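PDB 6V3T: dopamine N-acetyltransferase-like Protein, which probably transfers acyl groups from acetyl-CoA and longer-chain acyl-CoA thioesters to serotonin, giving N-acylserotonins. Local coordinates for residues 182-187 and 203-208; 155-160 and 207-212. All coordinates share one frame; numbering follows the deposited sequence.

Overall arrangement
The first half of the chain, up to strand 120-129, builds the N-terminal side of the mixed sheet, and both contacts come after it. Strand 157-162 adds alongside strand 120-129. The chain then runs through helix 165-174 and strand 177-183, makes a long loop and returns as strand 204-211, which inserts between 157-162 and 177-183. Contact 1 closes that loop, with 15 residues between its segments. Contact 2 spans 46 residues; contact 1 starts within that span, and the two end on the same strand, overlapping at Val207 and Met208. Their centres lie about 19 Å apart. Together they fix the last strand between its two neighbours, giving the order 1-2-3-4-5-7-6 of the acetyltransferase fold.

Contact 1: residues 182-187 and 203-208; sequences VTYGDF and DYYKVM
Val182 O accepts the backbone N-H of Tyr205 in a nearly straight bond of 2.8 Å (170° at the hydrogen). The reverse bond, Val182 N to Tyr205 O at 3.0 Å, completes an antiparallel hydrogen-bonded pair, so the side chains of Val182 and Tyr205 rise from the same face of the sheet. There Val182 CG1 comes obliquely to Tyr205 CD2, 3.4 Å away. Farther along, residues 184-186 form a short 3-10 segment, and Tyr184 N makes a weak bond to Asp203 O at 3.5 Å. Here Tyr184 reaches back over the other strand: CG stands anti to the carbonyl carbon (chi1 -66°), which lays the ring across the backbone of 203-205 with Tyr205 N over one face. Its CZ is 3.5 Å from Tyr205 CB, the two tyrosines crossing at about a right angle. This is the loop end of the long hairpin formed by the last two strands of the acetyltransferase fold, beside the acetyl-CoA site; the hydroxyl of Tyr184 is hydrogen-bonded to the carbonyl oxygen of Thr163, a cofactor-binding residue. Tyr205 carries its ring on to Leu103, Val106 and Asn107 of helix 94-108. On the sheet's other face Tyr204 lies against Cys181, and Lys206 CE comes in plane to the edge of its ring. Thr183 OG1 donates to Asp186 OD2 at 3.0 Å, from above the carboxylate plane, across the short 3-10 segment.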
loop_
_atom_site.group_PDB
_atom_site.type_symbol
_atom_site.label_atom_id
_atom_site.label_comp_id
_atom_site.label_asym_id
_atom_site.label_seq_id
_atom_site.Cartn_x
_atom_site.Cartn_y
_atom_site.Cartn_z
ATOM N N VAL A 182 -10.145 4.564 -11.083
ATOM C CA VAL A 182 -9.470 4.352 -12.393
ATOM C C VAL A 182 -9.466 2.860 -12.718
ATOM O O VAL A 182 -8.992 2.057 -11.878
ATOM C CB VAL A 182 -8.039 4.927 -12.414
ATOM C CG1 VAL A 182 -7.210 4.486 -11.220
ATOM C CG2 VAL A 182 -7.318 4.587 -13.706
ATOM N N THR A 183 -9.938 2.535 -13.926
ATOM C CA THR A 183 -10.035 1.167 -14.495
ATOM C C THR A 183 -8.679 0.758 -15.076
ATOM O O THR A 183 -8.174 1.496 -15.931
ATOM C CB THR A 183 -11.124 1.134 -15.570
ATOM O OG1 THR A 183 -11.776 2.407 -15.562
ATOM C CG2 THR A 183 -12.114 0.015 -15.338
ATOM N N TYR A 184 -8.128 -0.377 -14.640
ATOM C CA TYR A 184 -6.830 -0.932 -15.105
ATOM C C TYR A 184 -6.838 -1.166 -16.622
ATOM O O TYR A 184 -5.774 -1.039 -17.268
ATOM C CB TYR A 184 -6.536 -2.251 -14.398
ATOM C CG TYR A 184 -6.294 -2.140 -12.916
ATOM C CD1 TYR A 184 -5.205 -1.449 -12.414
ATOM C CD2 TYR A 184 -7.130 -2.766 -12.012
ATOM C CE1 TYR A 184 -4.963 -1.365 -11.053
ATOM C CE2 TYR A 184 -6.901 -2.696 -10.648
ATOM C CZ TYR A 184 -5.814 -1.995 -10.163
ATOM O OH TYR A 184 -5.595 -1.929 -8.817
ATOM N N GLY A 185 -7.996 -1.524 -17.174
ATOM C CA GLY A 185 -8.181 -1.810 -18.607
ATOM C C GLY A 185 -7.832 -0.625 -19.482
ATOM O O GLY A 185 -7.286 -0.849 -20.565
ATOM N N ASP A 186 -8.117 0.592 -19.016
ATOM C CA ASP A 186 -8.013 1.860 -19.794
ATOM C C ASP A 186 -6.619 2.063 -20.406
ATOM O O ASP A 186 -6.510 2.899 -21.330
ATOM C CB ASP A 186 -8.318 3.077 -18.919
ATOM C CG ASP A 186 -9.784 3.220 -18.571
ATOM O OD1 ASP A 186 -10.619 2.624 -19.289
ATOM O OD2 ASP A 186 -10.079 3.929 -17.587
ATOM N N PHE A 187 -5.590 1.376 -19.902
ATOM C CA PHE A 187 -4.170 1.624 -20.262
ATOM C C PHE A 187 -3.668 0.539 -21.213
ATOM O O PHE A 187 -3.567 -0.647 -20.819
ATOM C CB PHE A 187 -3.327 1.759 -18.997
ATOM C CG PHE A 187 -3.861 2.822 -18.080
ATOM C CD1 PHE A 187 -3.987 4.127 -18.527
ATOM C CD2 PHE A 187 -4.297 2.512 -16.805
ATOM C CE1 PHE A 187 -4.503 5.109 -17.701
ATOM C CE2 PHE A 187 -4.809 3.497 -15.979
ATOM C CZ PHE A 187 -4.913 4.791 -16.430
ATOM N N ASP A 203 -10.906 -5.021 -11.015
ATOM C CA ASP A 203 -11.110 -4.393 -12.349
ATOM C C ASP A 203 -10.734 -2.908 -12.296
ATOM O O ASP A 203 -10.758 -2.272 -13.376
ATOM C CB ASP A 203 -12.559 -4.528 -12.836
ATOM C CG ASP A 203 -13.101 -5.947 -12.900
ATOM O OD1 ASP A 203 -12.283 -6.886 -13.046
ATOM O OD2 ASP A 203 -14.346 -6.103 -12.801
ATOM N N TYR A 204 -10.436 -2.360 -11.107
ATOM C CA TYR A 204 -10.117 -0.917 -10.931
ATOM C C TYR A 204 -9.401 -0.641 -9.604
ATOM O O TYR A 204 -9.525 -1.424 -8.642
ATOM C CB TYR A 204 -11.391 -0.085 -11.062
ATOM C CG TYR A 204 -12.547 -0.570 -10.229
ATOM C CD1 TYR A 204 -13.267 -1.692 -10.554
ATOM C CD2 TYR A 204 -12.935 0.099 -9.100
ATOM C CE1 TYR A 204 -14.322 -2.145 -9.781
ATOM C CE2 TYR A 204 -14.004 -0.322 -8.326
ATOM C CZ TYR A 204 -14.703 -1.453 -8.660
ATOM O OH TYR A 204 -15.742 -1.869 -7.887
ATOM N N TYR A 205 -8.665 0.476 -9.590
ATOM C CA TYR A 205 -7.838 0.990 -8.465
ATOM C C TYR A 205 -8.492 2.272 -7.948
ATOM O O TYR A 205 -8.823 3.178 -8.759
ATOM C CB TYR A 205 -6.392 1.196 -8.931
ATOM C CG TYR A 205 -5.569 2.268 -8.250
ATOM C CD1 TYR A 205 -5.337 2.259 -6.882
ATOM C CD2 TYR A 205 -4.933 3.246 -8.995
ATOM C CE1 TYR A 205 -4.539 3.220 -6.271
ATOM C CE2 TYR A 205 -4.131 4.210 -8.405
ATOM C CZ TYR A 205 -3.934 4.202 -7.036
ATOM O OH TYR A 205 -3.146 5.165 -6.467
ATOM N N LYS A 206 -8.731 2.313 -6.639
ATOM C CA LYS A 206 -9.306 3.485 -5.954
ATOM C C LYS A 206 -8.259 4.051 -5.018
ATOM O O LYS A 206 -7.667 3.258 -4.259
ATOM C CB LYS A 206 -10.521 3.101 -5.119
ATOM C CG LYS A 206 -11.820 2.950 -5.884
ATOM C CD LYS A 206 -12.869 2.311 -5.021
ATOM C CE LYS A 206 -14.264 2.419 -5.574
ATOM N NZ LYS A 206 -15.233 1.955 -4.561
ATOM N N VAL A 207 -8.046 5.363 -5.089
ATOM C CA VAL A 207 -7.476 6.159 -3.971
ATOM C C VAL A 207 -8.641 6.485 -3.034
ATOM O O VAL A 207 -9.676 6.963 -3.520
ATOM C CB VAL A 207 -6.728 7.407 -4.471
ATOM C CG1 VAL A 207 -6.309 8.319 -3.329
ATOM C CG2 VAL A 207 -5.509 7.014 -5.287
ATOM N N MET A 208 -8.483 6.159 -1.753
ATOM C CA MET A 208 -9.548 6.245 -0.728
ATOM C C MET A 208 -8.981 6.957 0.494
ATOM O O MET A 208 -7.770 6.898 0.718
ATOM C CB MET A 208 -10.064 4.855 -0.344
ATOM C CG MET A 208 -10.521 4.048 -1.547
ATOM S SD MET A 208 -11.311 2.468 -1.151
ATOM C CE MET A 208 -12.960 3.038 -0.719
#

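Contact 2: residues 155-160 and 207-212; sequences FKLVKV and VMTKVV
Strands 157-160 and 207-211 run antiparallel, their axes 4.8 Å apart at closest and 164° between their directions. Two hydrogen-bonded pairs, Val158 with Lys210 and Val160 with Met208, give four backbone bonds; Val158 N to Lys210 O, 2.9 Å, is almost straight at 174°. A fifth extends the pairing past the strand ends: Val212 N reaches Lys156 O at 2.8 Å from well above the carbonyl plane. Leu157, Lys159, Thr209 and Val211 share one face. Leu157 holds CG anti to its own N (chi1 -170°), which brings CD1 slantwise to Thr209 CG2 at 3.6 Å and to Val211 CG2 at 4.1 Å. Cutting this residue back to an alanine would probably leave the methyls of Thr209 and Val211 without this partner and thin the packing on that face. The bent chain of Lys159 passes Val207 CG1 before its NZ forms salt bridges with Asp161 and Glu123. On the reverse face Val160 CG1 lies beside Met208 CB at 3.7 Å, the two side chains pointing the same way, whereas Val158 CG2 and Val212 CG1 meet at about a right angle, 3.9 Å apart. That side is roofed by helices: Ala150 and Phe143 of 138-152 cover Val158 and Val160, and Gln168, Ala171 and Glu172 of 165-174 pack on Met208, with the Val160 side chain about 5 Å from bound acetyl-CoA. Tyr116 touches Leu157 and Thr209 on the other side, while strand 120-129 continues the sheet beyond 157-160 and strand 177-183 beyond 207-211.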
loop_
_atom_site.group_PDB
_atom_site.type_symbol
_atom_site.label_atom_id
_atom_site.label_comp_id
_atom_site.label_asym_id
_atom_site.label_seq_id
_atom_site.Cartn_x
_atom_site.Cartn_y
_atom_site.Cartn_z
ATOM N N PHE A 155 -2.539 13.322 13.037
ATOM C CA PHE A 155 -2.833 13.432 11.581
ATOM C C PHE A 155 -4.305 13.817 11.392
ATOM O O PHE A 155 -5.109 13.603 12.328
ATOM C CB PHE A 155 -2.491 12.133 10.849
ATOM C CG PHE A 155 -1.013 11.903 10.657
ATOM C CD1 PHE A 155 -0.260 11.269 11.632
ATOM C CD2 PHE A 155 -0.372 12.335 9.506
ATOM C CE1 PHE A 155 1.098 11.058 11.457
ATOM C CE2 PHE A 155 0.984 12.123 9.335
ATOM C CZ PHE A 155 1.715 11.482 10.309
ATOM N N LYS A 156 -4.633 14.389 10.230
ATOM C CA LYS A 156 -5.992 14.899 9.899
ATOM C C LYS A 156 -6.622 14.087 8.768
ATOM O O LYS A 156 -7.858 14.004 8.753
ATOM C CB LYS A 156 -5.936 16.368 9.479
ATOM C CG LYS A 156 -5.544 17.342 10.585
ATOM C CD LYS A 156 -5.264 18.739 10.078
ATOM C CE LYS A 156 -5.358 19.784 11.167
ATOM N NZ LYS A 156 -5.016 21.129 10.649
ATOM N N LEU A 157 -5.812 13.535 7.853
ATOM C CA LEU A 157 -6.273 12.746 6.673
ATOM C C LEU A 157 -5.490 11.437 6.563
ATOM O O LEU A 157 -4.248 11.474 6.558
ATOM C CB LEU A 157 -6.071 13.550 5.389
ATOM C CG LEU A 157 -6.731 12.953 4.143
ATOM C CD1 LEU A 157 -8.117 13.539 3.942
ATOM C CD2 LEU A 157 -5.884 13.182 2.909
ATOM N N VAL A 158 -6.212 10.327 6.412
ATOM C CA VAL A 158 -5.633 8.988 6.110
ATOM C C VAL A 158 -5.999 8.664 4.666
ATOM O O VAL A 158 -7.141 8.959 4.261
ATOM C CB VAL A 158 -6.132 7.908 7.090
ATOM C CG1 VAL A 158 -5.568 6.535 6.758
ATOM C CG2 VAL A 158 -5.821 8.273 8.538
ATOM N N LYS A 159 -5.045 8.114 3.925
ATOM C CA LYS A 159 -5.187 7.805 2.485
ATOM C C LYS A 159 -4.609 6.409 2.245
ATOM O O LYS A 159 -3.696 6.008 3.008
ATOM C CB LYS A 159 -4.517 8.914 1.669
ATOM C CG LYS A 159 -4.347 8.639 0.184
ATOM C CD LYS A 159 -2.959 8.216 -0.158
ATOM C CE LYS A 159 -2.823 7.460 -1.455
ATOM N NZ LYS A 159 -1.394 7.161 -1.713
ATOM N N VAL A 160 -5.153 5.696 1.256
ATOM C CA VAL A 160 -4.751 4.303 0.901
ATOM C C VAL A 160 -4.860 4.109 -0.616
ATOM O O VAL A 160 -5.938 4.438 -1.207
ATOM C CB VAL A 160 -5.599 3.255 1.650
ATOM C CG1 VAL A 160 -7.093 3.437 1.394
ATOM C CG2 VAL A 160 -5.157 1.838 1.307
ATOM N N VAL A 207 -8.046 5.363 -5.089
ATOM C CA VAL A 207 -7.476 6.159 -3.971
ATOM C C VAL A 207 -8.641 6.485 -3.034
ATOM O O VAL A 207 -9.676 6.963 -3.520
ATOM C CB VAL A 207 -6.728 7.407 -4.471
ATOM C CG1 VAL A 207 -6.309 8.319 -3.329
ATOM C CG2 VAL A 207 -5.509 7.014 -5.287
ATOM N N MET A 208 -8.483 6.159 -1.753
ATOM C CA MET A 208 -9.548 6.245 -0.728
ATOM C C MET A 208 -8.981 6.957 0.494
ATOM O O MET A 208 -7.770 6.898 0.718
ATOM C CB MET A 208 -10.064 4.855 -0.344
ATOM C CG MET A 208 -10.521 4.048 -1.547
ATOM S SD MET A 208 -11.311 2.468 -1.151
ATOM C CE MET A 208 -12.960 3.038 -0.719
ATOM N N THR A 209 -9.859 7.596 1.250
ATOM C CA THR A 209 -9.524 8.700 2.167
ATOM C C THR A 209 -10.552 8.751 3.296
ATOM O O THR A 209 -11.750 8.550 3.014
ATOM C CB THR A 209 -9.471 10.003 1.368
ATOM O OG1 THR A 209 -8.088 10.204 1.087
ATOM C CG2 THR A 209 -10.074 11.191 2.091
ATOM N N LYS A 210 -10.092 9.041 4.511
ATOM C CA LYS A 210 -10.970 9.431 5.632
ATOM C C LYS A 210 -10.312 10.570 6.396
ATOM O O LYS A 210 -9.068 10.567 6.496
ATOM C CB LYS A 210 -11.230 8.247 6.557
ATOM C CG LYS A 210 -12.538 8.352 7.326
ATOM C CD LYS A 210 -12.682 7.306 8.393
ATOM C CE LYS A 210 -13.903 7.515 9.261
ATOM N NZ LYS A 210 -13.615 7.128 10.662
ATOM N N VAL A 211 -11.135 11.484 6.910
ATOM C CA VAL A 211 -10.721 12.652 7.738
ATOM C C VAL A 211 -10.895 12.253 9.209
ATOM O O VAL A 211 -11.931 11.642 9.521
ATOM C CB VAL A 211 -11.557 13.894 7.367
ATOM C CG1 VAL A 211 -10.980 15.166 7.964
ATOM C CG2 VAL A 211 -11.727 14.039 5.858
ATOM N N VAL A 212 -9.933 12.582 10.075
ATOM C CA VAL A 212 -9.811 11.992 11.445
ATOM C C VAL A 212 -9.637 13.114 12.493
ATOM O O VAL A 212 -9.988 14.261 12.161
ATOM C CB VAL A 212 -8.670 10.958 11.447
ATOM C CG1 VAL A 212 -8.813 9.958 10.305
ATOM C CG2 VAL A 212 -7.304 11.619 11.397
#